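Local coordinates for protein CurF (Lyngbya majuscula, PDB 5DP2) that probably catalyses the NADPH-dependent formation of the cyclopropane ring in curacin A biosynthesis, as a cyclopropanase of the enoyl reductase family, at residues 37-42 with 93-98; 142-147 with 294-299; 254-259 with 277-282. All coordinates share one frame; numbering follows the deposited sequence.

Contact 1: residues 37-42 with 93-98; sequences TEVEVQ and SDVSQW
V95 packs against the backbone of T37 and E38, where strand 39-48 is about to begin. Its CG2 methyl does the touching. It lies 3.7 Å from T37 CA and equally near the T37 carbonyl carbon. The same methyl comes within 3.7 Å of E38 O. With chi1 at 171°, CG1 points away from the backbone N of V95. The two branches therefore divide the work: V95 CG2 meets the loop backbone, and V95 CG1 turns to V39.

T37 meets V95 CG2 through its backbone, at CA and C. Its own CG2 methyl only grazes D94 CB, at 4.5 Å. T37 and D94 form the solvent-exposed margin of the contact.

V39 is the buried member. One branch, CG2, serves both partners: it lies 4.2 Å from V95 CG1 and 4.1 Å from W98 CD1. The side chains of V39 and W98 cross at about a right angle, and the methyl meets the five-membered part of the indole obliquely. One face of that indole carries Q97 CG near its rim. W98 NE1 is hydrogen-bonded to P121 O, which ties the indole to the chain just after strand 116-119. L124 of strand 124-126 touches both V39 and W98.

The loop 93-98 thus lies against the start of a strand in the GroES-like domain, where 39-48 and 83-91 are antiparallel neighbours. No hydrogen bond or salt bridge joins the two segments; E38 OE1 bonds to K35 N. The hold is van der Waals packing of valine methyls on backbone and indole, so shape rather than polar pairing sets the fit.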
loop_
_atom_site.group_PDB
_atom_site.type_symbol
_atom_site.label_atom_id
_atom_site.label_comp_id
_atom_site.label_asym_id
_atom_site.label_seq_id
_atom_site.Cartn_x
_atom_site.Cartn_y
_atom_site.Cartn_z
ATOM N N THR A 37 5.935 -7.059 27.779
ATOM C CA THR A 37 4.781 -7.114 26.863
ATOM C C THR A 37 5.143 -6.824 25.402
ATOM O O THR A 37 4.274 -6.459 24.618
ATOM C CB THR A 37 3.573 -6.325 27.326
ATOM O OG1 THR A 37 3.954 -4.975 27.308
ATOM C CG2 THR A 37 3.112 -6.773 28.702
ATOM N N GLU A 38 6.401 -7.048 25.036
ATOM C CA GLU A 38 6.875 -6.850 23.671
ATOM C C GLU A 38 7.194 -8.170 22.991
ATOM O O GLU A 38 7.355 -9.196 23.648
ATOM C CB GLU A 38 8.119 -5.968 23.680
ATOM C CG GLU A 38 7.885 -4.553 24.179
ATOM C CD GLU A 38 9.138 -3.703 24.223
ATOM O OE1 GLU A 38 10.251 -4.217 24.421
ATOM O OE2 GLU A 38 8.976 -2.482 24.118
ATOM N N VAL A 39 7.319 -8.110 21.655
ATOM C CA VAL A 39 7.702 -9.235 20.817
ATOM C C VAL A 39 8.812 -8.771 19.868
ATOM O O VAL A 39 8.714 -7.678 19.309
ATOM C CB VAL A 39 6.496 -9.732 19.970
ATOM C CG1 VAL A 39 6.856 -10.917 19.104
ATOM C CG2 VAL A 39 5.305 -10.091 20.856
ATOM N N GLU A 40 9.835 -9.609 19.677
ATOM C CA GLU A 40 10.910 -9.314 18.713
ATOM C C GLU A 40 10.748 -10.212 17.477
ATOM O O GLU A 40 10.697 -11.452 17.594
ATOM C CB GLU A 40 12.290 -9.542 19.312
ATOM C CG GLU A 40 13.412 -9.056 18.400
ATOM C CD GLU A 40 14.793 -9.350 18.894
ATOM O OE1 GLU A 40 15.687 -8.497 18.655
ATOM O OE2 GLU A 40 14.980 -10.432 19.491
ATOM N N VAL A 41 10.691 -9.565 16.310
ATOM C CA VAL A 41 10.530 -10.237 15.026
ATOM C C VAL A 41 11.810 -10.032 14.190
ATOM O O VAL A 41 12.287 -8.895 14.042
ATOM C CB VAL A 41 9.328 -9.667 14.251
ATOM C CG1 VAL A 41 9.151 -10.395 12.928
ATOM C CG2 VAL A 41 8.063 -9.761 15.098
ATOM N N GLN A 42 12.363 -11.127 13.670
ATOM C CA GLN A 42 13.446 -11.045 12.681
ATOM C C GLN A 42 12.814 -10.893 11.296
ATOM O O GLN A 42 12.053 -11.774 10.840
ATOM C CB GLN A 42 14.321 -12.294 12.739
ATOM C CG GLN A 42 15.516 -12.144 11.800
ATOM C CD GLN A 42 16.530 -13.221 11.928
ATOM O OE1 GLN A 42 16.436 -14.077 12.779
ATOM N NE2 GLN A 42 17.532 -13.175 11.094
ATOM N N SER A 93 8.391 -11.685 28.545
ATOM C CA SER A 93 8.066 -12.690 29.533
ATOM C C SER A 93 6.585 -12.869 29.775
ATOM O O SER A 93 6.168 -13.983 30.127
ATOM C CB SER A 93 8.727 -12.311 30.866
ATOM O OG SER A 93 8.242 -11.094 31.379
ATOM N N ASP A 94 5.810 -11.798 29.642
ATOM C CA ASP A 94 4.408 -11.817 30.025
ATOM C C ASP A 94 3.473 -11.976 28.811
ATOM O O ASP A 94 2.255 -11.886 28.953
ATOM C CB ASP A 94 4.025 -10.573 30.844
ATOM C CG ASP A 94 4.728 -10.444 32.219
ATOM O OD1 ASP A 94 5.782 -11.075 32.477
ATOM O OD2 ASP A 94 4.214 -9.640 33.031
ATOM N N VAL A 95 4.029 -12.234 27.624
ATOM C CA VAL A 95 3.235 -12.372 26.406
ATOM C C VAL A 95 2.885 -13.819 26.187
ATOM O O VAL A 95 3.760 -14.687 26.196
ATOM C CB VAL A 95 4.009 -11.866 25.183
ATOM C CG1 VAL A 95 3.282 -12.203 23.876
ATOM C CG2 VAL A 95 4.269 -10.382 25.294
ATOM N N SER A 96 1.595 -14.030 25.947
ATOM C CA SER A 96 1.007 -15.332 25.630
ATOM C C SER A 96 0.582 -15.502 24.160
ATOM O O SER A 96 0.447 -16.633 23.700
ATOM C CB SER A 96 -0.234 -15.575 26.511
ATOM O OG SER A 96 -1.166 -14.492 26.399
ATOM N N GLN A 97 0.346 -14.392 23.466
ATOM C CA GLN A 97 -0.292 -14.413 22.137
ATOM C C GLN A 97 0.599 -15.009 21.039
ATOM O O GLN A 97 0.110 -15.522 20.042
ATOM C CB GLN A 97 -0.739 -12.989 21.726
ATOM C CG GLN A 97 -1.489 -12.931 20.398
ATOM C CD GLN A 97 -2.009 -11.546 20.040
ATOM O OE1 GLN A 97 -1.984 -10.622 20.856
ATOM N NE2 GLN A 97 -2.490 -11.399 18.800
ATOM N N TRP A 98 1.904 -14.867 21.198
ATOM C CA TRP A 98 2.883 -15.281 20.203
ATOM C C TRP A 98 3.975 -16.069 20.887
ATOM O O TRP A 98 4.233 -15.877 22.087
ATOM C CB TRP A 98 3.492 -14.047 19.506
ATOM C CG TRP A 98 2.472 -13.204 18.804
ATOM C CD1 TRP A 98 2.027 -11.977 19.188
ATOM C CD2 TRP A 98 1.773 -13.525 17.599
ATOM N NE1 TRP A 98 1.068 -11.532 18.322
ATOM C CE2 TRP A 98 0.910 -12.457 17.323
ATOM C CE3 TRP A 98 1.808 -14.607 16.719
ATOM C CZ2 TRP A 98 0.062 -12.446 16.229
ATOM C CZ3 TRP A 98 0.959 -14.589 15.619
ATOM C CH2 TRP A 98 0.115 -13.516 15.386
#

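Contact 2: residues 142-147 with 294-299; sequences SFFTAY and KLWDDL. With NAP (NADP nicotinamide-adenine-dinucleotide phosphate), chain B.
Y147 and F144 reach from helix 140-153 to helix 290-305, and L299 lies against both rings. The two short helical segments cross nearly at right angles, at 95°, with their axes 10.7 Å apart. L299 CD1 sits over one face of the F144 ring, 4.0 Å from its centroid, a CH-pi contact. The other methyl, L299 CD2, approaches Y147 CD1, while L299 CG stands above the Y147 ring near its rim.

L295 works from a different direction. Its CD2 meets Y147 CD2 at the ring edge, at 3.7 Å. Its CB and CD1 lie by F144 CD2. F144 and W296 meet rim to rim, with F144 CZ 3.5 Å from W296 CE3 and the planes only slightly inclined. Neither ring covers the other.

The trans chi1 of Y147 (-173°) swings its ring across to the second helix. There Y147 OH donates to D298 OD2 at 2.6 Å. The phenol reaches this oxygen on its anti side, somewhat out of the carboxylate plane. Ring and carboxylate planes stand 76° apart.

On another side of helix 140-153, T145 OG1 lies 3.4 Å from C4N of the NADP nicotinamide. The chemistry is thus a leucine-aromatic core with one short polar bond at its partly exposed margin, joining the helix beside the cofactor to helix 290-305.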
loop_
_atom_site.group_PDB
_atom_site.type_symbol
_atom_site.label_atom_id
_atom_site.label_comp_id
_atom_site.label_asym_id
_atom_site.label_seq_id
_atom_site.Cartn_x
_atom_site.Cartn_y
_atom_site.Cartn_z
ATOM N N SER A 142 -1.083 -2.751 0.385
ATOM C CA SER A 142 -1.841 -2.633 -0.867
ATOM C C SER A 142 -3.271 -3.184 -0.724
ATOM O O SER A 142 -4.232 -2.534 -1.137
ATOM C CB SER A 142 -1.095 -3.293 -2.011
ATOM O OG SER A 142 0.169 -2.698 -2.236
ATOM N N PHE A 143 -3.405 -4.399 -0.179
ATOM C CA PHE A 143 -4.742 -4.962 -0.010
ATOM C C PHE A 143 -5.540 -4.288 1.073
ATOM O O PHE A 143 -6.768 -4.182 0.940
ATOM C CB PHE A 143 -4.717 -6.484 0.205
ATOM C CG PHE A 143 -4.480 -7.278 -1.057
ATOM C CD1 PHE A 143 -5.555 -7.657 -1.852
ATOM C CD2 PHE A 143 -3.204 -7.618 -1.453
ATOM C CE1 PHE A 143 -5.355 -8.411 -3.000
ATOM C CE2 PHE A 143 -3.003 -8.397 -2.593
ATOM C CZ PHE A 143 -4.086 -8.791 -3.361
ATOM N N PHE A 144 -4.925 -3.884 2.195
ATOM C CA PHE A 144 -5.721 -3.249 3.238
ATOM C C PHE A 144 -6.270 -1.914 2.727
ATOM O O PHE A 144 -7.424 -1.562 2.992
ATOM C CB PHE A 144 -4.951 -3.103 4.559
ATOM C CG PHE A 144 -4.831 -4.381 5.365
ATOM C CD1 PHE A 144 -4.386 -5.583 4.822
ATOM C CD2 PHE A 144 -5.143 -4.371 6.728
ATOM C CE1 PHE A 144 -4.262 -6.727 5.587
ATOM C CE2 PHE A 144 -5.019 -5.519 7.501
ATOM C CZ PHE A 144 -4.576 -6.688 6.935
ATOM N N THR A 145 -5.444 -1.157 1.970
ATOM C CA THR A 145 -5.890 0.110 1.388
ATOM C C THR A 145 -7.030 -0.117 0.407
ATOM O O THR A 145 -8.066 0.552 0.457
ATOM C CB THR A 145 -4.698 0.783 0.682
ATOM O OG1 THR A 145 -3.671 1.084 1.636
ATOM C CG2 THR A 145 -5.092 2.092 0.021
ATOM N N ALA A 146 -6.824 -1.057 -0.521
ATOM C CA ALA A 146 -7.831 -1.299 -1.550
ATOM C C ALA A 146 -9.129 -1.849 -0.952
ATOM O O ALA A 146 -10.221 -1.499 -1.398
ATOM C CB ALA A 146 -7.282 -2.201 -2.623
ATOM N N TYR A 147 -9.029 -2.724 0.051
ATOM C CA TYR A 147 -10.231 -3.284 0.669
ATOM C C TYR A 147 -10.993 -2.221 1.437
ATOM O O TYR A 147 -12.223 -2.110 1.333
ATOM C CB TYR A 147 -9.842 -4.448 1.598
ATOM C CG TYR A 147 -11.043 -5.193 2.146
ATOM C CD1 TYR A 147 -11.649 -6.200 1.420
ATOM C CD2 TYR A 147 -11.561 -4.903 3.393
ATOM C CE1 TYR A 147 -12.725 -6.905 1.916
ATOM C CE2 TYR A 147 -12.665 -5.593 3.893
ATOM C CZ TYR A 147 -13.241 -6.595 3.139
ATOM O OH TYR A 147 -14.331 -7.312 3.611
ATOM N N LYS A 294 -9.517 -5.910 12.387
ATOM C CA LYS A 294 -10.821 -6.145 11.785
ATOM C C LYS A 294 -10.737 -6.322 10.271
ATOM O O LYS A 294 -11.457 -7.157 9.710
ATOM C CB LYS A 294 -11.777 -5.042 12.175
ATOM C CG LYS A 294 -12.101 -5.057 13.661
ATOM C CD LYS A 294 -13.088 -3.971 14.032
ATOM C CE LYS A 294 -12.412 -2.623 14.159
ATOM N NZ LYS A 294 -13.399 -1.573 14.554
ATOM N N LEU A 295 -9.840 -5.578 9.611
ATOM C CA LEU A 295 -9.672 -5.807 8.183
ATOM C C LEU A 295 -9.110 -7.193 7.920
ATOM O O LEU A 295 -9.553 -7.876 6.977
ATOM C CB LEU A 295 -8.784 -4.717 7.573
ATOM C CG LEU A 295 -9.365 -3.315 7.506
ATOM C CD1 LEU A 295 -8.337 -2.273 7.092
ATOM C CD2 LEU A 295 -10.549 -3.231 6.582
ATOM N N TRP A 296 -8.140 -7.640 8.733
ATOM C CA TRP A 296 -7.583 -8.978 8.525
ATOM C C TRP A 296 -8.615 -10.085 8.800
ATOM O O TRP A 296 -8.561 -11.149 8.198
ATOM C CB TRP A 296 -6.311 -9.177 9.359
ATOM C CG TRP A 296 -5.471 -10.371 8.994
ATOM C CD1 TRP A 296 -5.031 -11.350 9.848
ATOM C CD2 TRP A 296 -4.926 -10.720 7.701
ATOM N NE1 TRP A 296 -4.262 -12.254 9.183
ATOM C CE2 TRP A 296 -4.162 -11.892 7.867
ATOM C CE3 TRP A 296 -5.001 -10.161 6.419
ATOM C CZ2 TRP A 296 -3.496 -12.515 6.809
ATOM C CZ3 TRP A 296 -4.336 -10.783 5.356
ATOM C CH2 TRP A 296 -3.614 -11.955 5.559
ATOM N N ASP A 297 -9.569 -9.824 9.695
ATOM C CA ASP A 297 -10.643 -10.799 9.913
ATOM C C ASP A 297 -11.369 -11.104 8.598
ATOM O O ASP A 297 -11.814 -12.233 8.388
ATOM C CB ASP A 297 -11.667 -10.298 10.931
ATOM C CG ASP A 297 -11.179 -10.309 12.359
ATOM O OD1 ASP A 297 -10.253 -11.073 12.686
ATOM O OD2 ASP A 297 -11.771 -9.542 13.151
ATOM N N ASP A 298 -11.516 -10.114 7.725
ATOM C CA ASP A 298 -12.152 -10.328 6.415
ATOM C C ASP A 298 -11.166 -10.855 5.368
ATOM O O ASP A 298 -11.499 -11.739 4.573
ATOM C CB ASP A 298 -12.802 -9.045 5.877
ATOM C CG ASP A 298 -14.041 -8.614 6.633
ATOM O OD1 ASP A 298 -14.455 -9.272 7.599
ATOM O OD2 ASP A 298 -14.595 -7.586 6.224
ATOM N N LEU A 299 -9.945 -10.330 5.342
ATOM C CA LEU A 299 -9.030 -10.643 4.269
ATOM C C LEU A 299 -8.308 -11.978 4.463
ATOM O O LEU A 299 -7.948 -12.623 3.475
ATOM C CB LEU A 299 -8.004 -9.521 4.121
ATOM C CG LEU A 299 -8.514 -8.228 3.479
ATOM C CD1 LEU A 299 -7.536 -7.068 3.725
ATOM C CD2 LEU A 299 -8.712 -8.409 1.977
HETATM P PA NAP B . 2.589 2.097 -7.012
HETATM O O1A NAP B . 3.197 0.742 -7.129
HETATM O O2A NAP B . 1.171 2.294 -7.406
HETATM O O5B NAP B . 3.543 3.104 -7.805
HETATM C C5B NAP B . 3.094 4.413 -8.178
HETATM C C4B NAP B . 2.146 4.397 -9.358
HETATM O O4B NAP B . 1.918 5.728 -9.758
HETATM C C3B NAP B . 2.653 3.635 -10.546
HETATM O O3B NAP B . 1.785 2.520 -10.763
HETATM C C2B NAP B . 2.609 4.631 -11.721
HETATM O O2B NAP B . 2.021 4.207 -12.918
HETATM C C1B NAP B . 1.726 5.743 -11.188
HETATM N N9A NAP B . 2.106 7.080 -11.623
HETATM C C8A NAP B . 3.047 7.903 -11.042
HETATM N N7A NAP B . 3.130 9.076 -11.711
HETATM C C5A NAP B . 2.236 9.006 -12.707
HETATM C C6A NAP B . 1.824 9.886 -13.752
HETATM N N6A NAP B . 2.391 11.104 -13.868
HETATM N N1A NAP B . 0.876 9.479 -14.586
HETATM C C2A NAP B . 0.335 8.264 -14.440
HETATM N N3A NAP B . 0.634 7.357 -13.506
HETATM C C4A NAP B . 1.588 7.724 -12.664
HETATM O O3 NAP B . 2.767 2.641 -5.507
HETATM P PN NAP B . 1.942 2.272 -4.185
HETATM O O1N NAP B . 2.911 2.209 -3.069
HETATM O O2N NAP B . 1.044 1.096 -4.432
HETATM O O5D NAP B . 1.095 3.575 -3.988
HETATM C C5D NAP B . 0.072 3.895 -4.959
HETATM C C4D NAP B . -0.351 5.377 -4.797
HETATM O O4D NAP B . -1.251 5.450 -3.723
HETATM C C3D NAP B . 0.790 6.336 -4.441
HETATM O O3D NAP B . 0.448 7.634 -4.945
HETATM C C2D NAP B . 0.806 6.300 -2.934
HETATM O O2D NAP B . 1.374 7.502 -2.406
HETATM C C1D NAP B . -0.658 6.148 -2.614
HETATM N N1N NAP B . -1.089 5.374 -1.430
HETATM C C2N NAP B . -1.917 5.945 -0.526
HETATM C C3N NAP B . -2.371 5.265 0.600
HETATM C C7N NAP B . -3.285 5.941 1.563
HETATM O O7N NAP B . -3.461 5.351 2.607
HETATM N N7N NAP B . -3.853 7.128 1.217
HETATM C C4N NAP B . -1.958 3.944 0.805
HETATM C C5N NAP B . -1.109 3.378 -0.138
HETATM C C6N NAP B . -0.683 4.104 -1.257
HETATM P P2B NAP B . 2.717 3.220 -13.966
HETATM O O1X NAP B . 2.795 1.857 -13.292
HETATM O O2X NAP B . 1.766 3.257 -15.129
HETATM O O3X NAP B . 4.085 3.787 -14.263
#

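Contact 3: residues 254-259 with 277-282; sequences IEIGRL and FPFDMS. With NAP (NADP nicotinamide-adenine-dinucleotide phosphate), chain B.
This is a parallel strand pairing, I254 with F277 and E255 with P278, at the edge of the Rossmann-type sheet. It continues into the loop ends and the first turn of helix 281-287, which hold the nicotinamide amide of NADP. E255 N donates to F277 O (3.1 Å), and F279 N to E255 O (3.3 Å), nearly along the C=O axis.

Past the strands, the F279 ring swings back toward I254 and I256. Its chi1 of 62° brings CE1 to I254 CG2 at the ring edge, and CZ meets I256 CG2 obliquely.

Three backbone groups fix the carboxamide: NAP N7N donates to I256 O (2.9 Å) and F279 O (2.8 Å), and M281 N to NAP O7N (2.7 Å).

R258, bent at two torsions, lays one guanidinium face over D280 CB. Its NE reaches D280 OD2 through a water; the direct R258 NE to D280 OD2 pairing, 3.7 Å, is long and of charge alone. With an alanine in its place, that water is likely to lose its NE donor, D280 its long charge partner, and D280 CB the guanidinium over it. D280 is the N-cap of helix 281-287: OD1 takes a weak bond from S282 N and another from S282 OG. D280 OD2 also forms a salt bridge with R51.

Strands 251-255 and 275-278 join through helix 264-270 as a beta-alpha-beta unit. Strand 227-232 flanks 251-255, helix 140-153 packs on I254 and F279, and helix 290-305 touches M281.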
loop_
_atom_site.group_PDB
_atom_site.type_symbol
_atom_site.label_atom_id
_atom_site.label_comp_id
_atom_site.label_asym_id
_atom_site.label_seq_id
_atom_site.Cartn_x
_atom_site.Cartn_y
_atom_site.Cartn_z
ATOM N N ILE A 254 -13.022 7.524 -4.600
ATOM C CA ILE A 254 -12.031 7.131 -3.605
ATOM C C ILE A 254 -10.712 7.779 -3.990
ATOM O O ILE A 254 -10.211 7.593 -5.104
ATOM C CB ILE A 254 -11.846 5.611 -3.553
ATOM C CG1 ILE A 254 -13.171 4.854 -3.368
ATOM C CG2 ILE A 254 -10.853 5.260 -2.467
ATOM C CD1 ILE A 254 -13.026 3.410 -3.789
ATOM N N GLU A 255 -10.124 8.543 -3.048
ATOM C CA GLU A 255 -8.858 9.229 -3.307
ATOM C C GLU A 255 -7.829 8.782 -2.278
ATOM O O GLU A 255 -8.008 9.055 -1.056
ATOM C CB GLU A 255 -9.033 10.750 -3.286
ATOM C CG GLU A 255 -7.751 11.520 -3.627
ATOM C CD GLU A 255 -7.184 11.131 -4.993
ATOM O OE1 GLU A 255 -7.834 11.503 -6.006
ATOM O OE2 GLU A 255 -6.142 10.456 -5.069
ATOM N N ILE A 256 -6.778 8.128 -2.757
ATOM C CA ILE A 256 -5.683 7.727 -1.881
ATOM C C ILE A 256 -4.435 8.577 -2.101
ATOM O O ILE A 256 -3.484 8.455 -1.330
ATOM C CB ILE A 256 -5.365 6.219 -1.956
ATOM C CG1 ILE A 256 -4.732 5.796 -3.284
ATOM C CG2 ILE A 256 -6.629 5.406 -1.652
ATOM C CD1 ILE A 256 -4.241 4.361 -3.319
ATOM N N GLY A 257 -4.405 9.429 -3.124
ATOM C CA GLY A 257 -3.301 10.369 -3.207
ATOM C C GLY A 257 -3.425 11.366 -2.056
ATOM O O GLY A 257 -4.530 11.634 -1.583
ATOM N N ARG A 258 -2.295 11.874 -1.597
ATOM C CA ARG A 258 -2.331 12.810 -0.486
ATOM C C ARG A 258 -1.797 14.181 -0.851
ATOM O O ARG A 258 -1.890 15.090 -0.046
ATOM C CB ARG A 258 -1.662 12.206 0.775
ATOM C CG ARG A 258 -2.287 10.895 1.249
ATOM C CD ARG A 258 -3.733 11.032 1.651
ATOM N NE ARG A 258 -3.902 11.875 2.833
ATOM C CZ ARG A 258 -5.066 12.230 3.367
ATOM N NH1 ARG A 258 -6.217 11.925 2.769
ATOM N NH2 ARG A 258 -5.070 12.924 4.491
ATOM N N LEU A 259 -1.257 14.354 -2.058
ATOM C CA LEU A 259 -0.748 15.658 -2.494
ATOM C C LEU A 259 -1.803 16.412 -3.263
ATOM O O LEU A 259 -2.387 15.912 -4.220
ATOM C CB LEU A 259 0.493 15.505 -3.397
ATOM C CG LEU A 259 1.660 14.650 -2.908
ATOM C CD1 LEU A 259 2.667 14.327 -4.015
ATOM C CD2 LEU A 259 2.333 15.386 -1.768
ATOM N N PHE A 277 -14.445 10.054 -0.804
ATOM C CA PHE A 277 -13.782 9.242 0.194
ATOM C C PHE A 277 -12.249 9.369 0.109
ATOM O O PHE A 277 -11.559 8.471 -0.351
ATOM C CB PHE A 277 -14.181 7.777 0.059
ATOM C CG PHE A 277 -15.631 7.524 0.292
ATOM C CD1 PHE A 277 -16.157 7.647 1.559
ATOM C CD2 PHE A 277 -16.475 7.126 -0.753
ATOM C CE1 PHE A 277 -17.504 7.383 1.805
ATOM C CE2 PHE A 277 -17.806 6.845 -0.523
ATOM C CZ PHE A 277 -18.322 7.008 0.745
ATOM N N PRO A 278 -11.699 10.502 0.611
ATOM C CA PRO A 278 -10.260 10.590 0.797
ATOM C C PRO A 278 -9.873 9.914 2.112
ATOM O O PRO A 278 -10.603 10.044 3.118
ATOM C CB PRO A 278 -10.033 12.108 0.903
ATOM C CG PRO A 278 -11.281 12.636 1.567
ATOM C CD PRO A 278 -12.398 11.720 1.040
ATOM N N PHE A 279 -8.734 9.230 2.148
ATOM C CA PHE A 279 -8.283 8.670 3.412
ATOM C C PHE A 279 -6.797 8.410 3.360
ATOM O O PHE A 279 -6.196 8.338 2.282
ATOM C CB PHE A 279 -9.038 7.375 3.800
ATOM C CG PHE A 279 -8.860 6.219 2.833
ATOM C CD1 PHE A 279 -9.684 6.066 1.738
ATOM C CD2 PHE A 279 -7.885 5.260 3.033
ATOM C CE1 PHE A 279 -9.536 4.980 0.889
ATOM C CE2 PHE A 279 -7.722 4.200 2.158
ATOM C CZ PHE A 279 -8.560 4.053 1.088
ATOM N N ASP A 280 -6.204 8.233 4.548
ATOM C CA ASP A 280 -4.794 7.907 4.713
ATOM C C ASP A 280 -4.700 6.747 5.693
ATOM O O ASP A 280 -5.035 6.892 6.886
ATOM C CB ASP A 280 -3.986 9.131 5.175
ATOM C CG ASP A 280 -2.483 8.852 5.224
ATOM O OD1 ASP A 280 -2.113 7.715 5.522
ATOM O OD2 ASP A 280 -1.668 9.773 4.973
ATOM N N MET A 281 -4.305 5.592 5.179
ATOM C CA MET A 281 -4.259 4.399 6.023
ATOM C C MET A 281 -3.329 4.524 7.207
ATOM O O MET A 281 -3.612 3.977 8.277
ATOM C CB MET A 281 -3.875 3.184 5.202
ATOM C CG MET A 281 -4.894 2.798 4.172
ATOM S SD MET A 281 -6.471 2.189 4.849
ATOM C CE MET A 281 -5.979 0.533 5.284
ATOM N N SER A 282 -2.200 5.218 7.026
ATOM C CA SER A 282 -1.312 5.424 8.164
ATOM C C SER A 282 -2.022 6.147 9.320
ATOM O O SER A 282 -1.890 5.751 10.485
ATOM C CB SER A 282 -0.015 6.100 7.719
ATOM O OG SER A 282 -0.200 7.395 7.239
HETATM P PA NAP B . 2.589 2.097 -7.012
HETATM O O1A NAP B . 3.197 0.742 -7.129
HETATM O O2A NAP B . 1.171 2.294 -7.406
HETATM O O5B NAP B . 3.543 3.104 -7.805
HETATM C C5B NAP B . 3.094 4.413 -8.178
HETATM C C4B NAP B . 2.146 4.397 -9.358
HETATM O O4B NAP B . 1.918 5.728 -9.758
HETATM C C3B NAP B . 2.653 3.635 -10.546
HETATM O O3B NAP B . 1.785 2.520 -10.763
HETATM C C2B NAP B . 2.609 4.631 -11.721
HETATM O O2B NAP B . 2.021 4.207 -12.918
HETATM C C1B NAP B . 1.726 5.743 -11.188
HETATM N N9A NAP B . 2.106 7.080 -11.623
HETATM C C8A NAP B . 3.047 7.903 -11.042
HETATM N N7A NAP B . 3.130 9.076 -11.711
HETATM C C5A NAP B . 2.236 9.006 -12.707
HETATM C C6A NAP B . 1.824 9.886 -13.752
HETATM N N6A NAP B . 2.391 11.104 -13.868
HETATM N N1A NAP B . 0.876 9.479 -14.586
HETATM C C2A NAP B . 0.335 8.264 -14.440
HETATM N N3A NAP B . 0.634 7.357 -13.506
HETATM C C4A NAP B . 1.588 7.724 -12.664
HETATM O O3 NAP B . 2.767 2.641 -5.507
HETATM P PN NAP B . 1.942 2.272 -4.185
HETATM O O1N NAP B . 2.911 2.209 -3.069
HETATM O O2N NAP B . 1.044 1.096 -4.432
HETATM O O5D NAP B . 1.095 3.575 -3.988
HETATM C C5D NAP B . 0.072 3.895 -4.959
HETATM C C4D NAP B . -0.351 5.377 -4.797
HETATM O O4D NAP B . -1.251 5.450 -3.723
HETATM C C3D NAP B . 0.790 6.336 -4.441
HETATM O O3D NAP B . 0.448 7.634 -4.945
HETATM C C2D NAP B . 0.806 6.300 -2.934
HETATM O O2D NAP B . 1.374 7.502 -2.406
HETATM C C1D NAP B . -0.658 6.148 -2.614
HETATM N N1N NAP B . -1.089 5.374 -1.430
HETATM C C2N NAP B . -1.917 5.945 -0.526
HETATM C C3N NAP B . -2.371 5.265 0.600
HETATM C C7N NAP B . -3.285 5.941 1.563
HETATM O O7N NAP B . -3.461 5.351 2.607
HETATM N N7N NAP B . -3.853 7.128 1.217
HETATM C C4N NAP B . -1.958 3.944 0.805
HETATM C C5N NAP B . -1.109 3.378 -0.138
HETATM C C6N NAP B . -0.683 4.104 -1.257
HETATM P P2B NAP B . 2.717 3.220 -13.966
HETATM O O1X NAP B . 2.795 1.857 -13.292
HETATM O O2X NAP B . 1.766 3.257 -15.129
HETATM O O3X NAP B . 4.085 3.787 -14.263
HETATM O O HOH W 1 -1.905 12.404 4.931
#

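Overall arrangement
Along the chain, contact 1 closes before the others open, and contact 3 is nested inside the loop that contact 2 closes. The centre of contact 1 is about 24 Å from that of contact 2 and about 32 Å from that of contact 3. Contacts 2 and 3 are about 15 Å apart by centres and meet directly: M281 CG packs on T145 OG1, and F279 CZ on T145 O. Helices 281-287 and 290-305 follow each other in the chain and link them further. Both touch NADP, so the edge of the parallel sheet and helix 140-153 together frame the nicotinamide. Contact 1 lies at the surface of the GroES-like part, its nearest atoms about 8 Å from contact 2.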